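SusD superfamily protein (Bacteroides thetaiotaomicron VPI-5482, PDB 3HDX) probably binds polysaccharide at the outer membrane as a SusD homologue, serving carbohydrate uptake and metabolism. Local coordinates at residues I413-I416 against F417-R421. Sequence-based numbering, arbitrary orientation.
Sequences IAEI and FEERR. With EDO (1,2-ethanediol), chain E.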
loop_
_atom_site.group_PDB
_atom_site.type_symbol
_atom_site.label_atom_id
_atom_site.label_comp_id
_atom_site.label_asym_id
_atom_site.label_seq_id
_atom_site.Cartn_x
_atom_site.Cartn_y
_atom_site.Cartn_z
ATOM N N ILE A 413 -1.881 11.389 19.215
ATOM C CA ILE A 413 -1.315 10.289 18.382
ATOM C C ILE A 413 -2.299 9.125 18.294
ATOM O O ILE A 413 -2.605 8.671 17.192
ATOM C CB ILE A 413 0.063 9.800 18.902
ATOM C CG1 ILE A 413 1.126 10.862 18.680
ATOM C CG2 ILE A 413 0.470 8.433 18.239
ATOM C CD1 ILE A 413 2.399 10.619 19.528
ATOM N N ALA A 414 -2.874 8.732 19.421
ATOM C CA ALA A 414 -3.808 7.591 19.425
ATOM C C ALA A 414 -5.009 7.919 18.496
ATOM O O ALA A 414 -5.439 7.076 17.705
ATOM C CB ALA A 414 -4.247 7.216 20.852
ATOM N N GLU A 415 -5.513 9.145 18.578
ATOM C CA GLU A 415 -6.655 9.545 17.746
ATOM C C GLU A 415 -6.342 9.603 16.237
ATOM O O GLU A 415 -7.167 9.196 15.420
ATOM C CB GLU A 415 -7.316 10.835 18.236
ATOM C CG GLU A 415 -8.560 11.236 17.465
ATOM C CD GLU A 415 -9.667 10.201 17.470
ATOM O OE1 GLU A 415 -9.730 9.328 18.384
ATOM O OE2 GLU A 415 -10.482 10.273 16.533
ATOM N N ILE A 416 -5.151 10.073 15.894
ATOM C CA ILE A 416 -4.691 10.051 14.495
ATOM C C ILE A 416 -4.709 8.603 13.981
ATOM O O ILE A 416 -5.191 8.357 12.861
ATOM C CB ILE A 416 -3.293 10.650 14.328
ATOM C CG1 ILE A 416 -3.322 12.171 14.621
ATOM C CG2 ILE A 416 -2.749 10.424 12.900
ATOM C CD1 ILE A 416 -2.000 12.827 14.873
ATOM N N PHE A 417 -4.208 7.656 14.796
ATOM C CA PHE A 417 -4.293 6.238 14.393
ATOM C C PHE A 417 -5.729 5.693 14.308
ATOM O O PHE A 417 -5.999 4.882 13.444
ATOM C CB PHE A 417 -3.361 5.370 15.213
ATOM C CG PHE A 417 -1.956 5.497 14.760
ATOM C CD1 PHE A 417 -1.540 4.842 13.600
ATOM C CD2 PHE A 417 -1.037 6.297 15.431
ATOM C CE1 PHE A 417 -0.225 4.961 13.147
ATOM C CE2 PHE A 417 0.246 6.409 14.974
ATOM C CZ PHE A 417 0.658 5.768 13.831
ATOM N N GLU A 418 -6.655 6.179 15.146
ATOM C CA GLU A 418 -8.059 5.770 15.003
ATOM C C GLU A 418 -8.651 6.347 13.724
ATOM O O GLU A 418 -9.480 5.711 13.099
ATOM C CB GLU A 418 -8.902 6.205 16.208
ATOM C CG GLU A 418 -8.503 5.510 17.485
ATOM C CD GLU A 418 -8.504 3.983 17.406
ATOM O OE1 GLU A 418 -9.465 3.425 16.878
ATOM O OE2 GLU A 418 -7.522 3.355 17.893
ATOM N N GLU A 419 -8.249 7.571 13.361
ATOM C CA GLU A 419 -8.718 8.152 12.094
ATOM C C GLU A 419 -8.189 7.342 10.897
ATOM O O GLU A 419 -8.911 7.097 9.914
ATOM C CB GLU A 419 -8.407 9.644 11.984
ATOM C CG GLU A 419 -9.215 10.332 10.842
ATOM C CD GLU A 419 -10.720 10.344 11.051
ATOM O OE1 GLU A 419 -11.206 10.271 12.204
ATOM O OE2 GLU A 419 -11.432 10.484 10.038
ATOM N N ARG A 420 -6.914 6.963 10.936
ATOM C CA ARG A 420 -6.385 6.074 9.898
ATOM C C ARG A 420 -7.160 4.735 9.849
ATOM O O ARG A 420 -7.406 4.166 8.781
ATOM C CB ARG A 420 -4.900 5.799 10.150
ATOM C CG ARG A 420 -4.016 6.996 9.960
ATOM C CD ARG A 420 -2.512 6.702 10.117
ATOM N NE ARG A 420 -2.004 5.774 9.089
ATOM C CZ ARG A 420 -1.609 6.116 7.869
ATOM N NH1 ARG A 420 -1.499 7.397 7.481
ATOM N NH2 ARG A 420 -1.235 5.163 7.035
ATOM N N ARG A 421 -7.462 4.209 11.033
ATOM C CA ARG A 421 -8.187 2.939 11.170
ATOM C C ARG A 421 -9.514 3.031 10.419
ATOM O O ARG A 421 -9.882 2.108 9.726
ATOM C CB ARG A 421 -8.425 2.640 12.628
ATOM C CG ARG A 421 -9.038 1.288 12.981
ATOM C CD ARG A 421 -9.196 1.232 14.481
ATOM N NE ARG A 421 -9.525 -0.115 14.986
ATOM C CZ ARG A 421 -9.744 -0.388 16.262
ATOM N NH1 ARG A 421 -9.681 0.557 17.193
ATOM N NH2 ARG A 421 -9.974 -1.654 16.634
HETATM C C1 EDO E . -5.391 0.855 18.603
HETATM O O1 EDO E . -6.067 1.143 17.363
HETATM C C2 EDO E . -6.206 -0.100 19.438
HETATM O O2 EDO E . -6.344 -1.323 18.711
HETATM O O HOH W 1 -5.049 4.467 18.444
HETATM O O HOH W 2 -10.261 11.857 14.296
#
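The carbonyl oxygen of Ala414 is gripped twice: the amide N of Glu418 donates to Ala414 O at 3.0 Å in the usual i to i+4 helical bond, and a water gives it a second hydrogen bond. That same water also donates to Glu418 OE2, which accepts a hydrogen bond from O1 of a bound 1,2-ethanediol, 2.7 Å away. In Glu418, CG stands beside the backbone N (chi1 -66°), which lays it against Ala414 O; the bend at chi2 then turns the carboxylate, whose OE1 takes NH1 of Arg421 on the syn lone pair at 2.9 Å, nearly in the guanidinium plane. With alanine in place of Glu418, Arg421 NH1 would probably lose this carboxylate and the water its second anchor. On the next flank, Glu415 OE2 and Glu419 OE1, one turn apart, stand 4.4 Å from each other; a bridging water and Arg422, salt-bridged to both, probably offset their repulsion. Apolar residues suit the inner side, where Ile413 CG2 meets the ring edge of Phe417 at CD2 (3.8 Å), in the ring plane. This face of helix 409-423 packs on helices 363-376 and 430-441, while Arg420 reaches Asp365 and Asp433, and Glu419, its OE2 salt-bridged to Arg311, leans on helix 380-391.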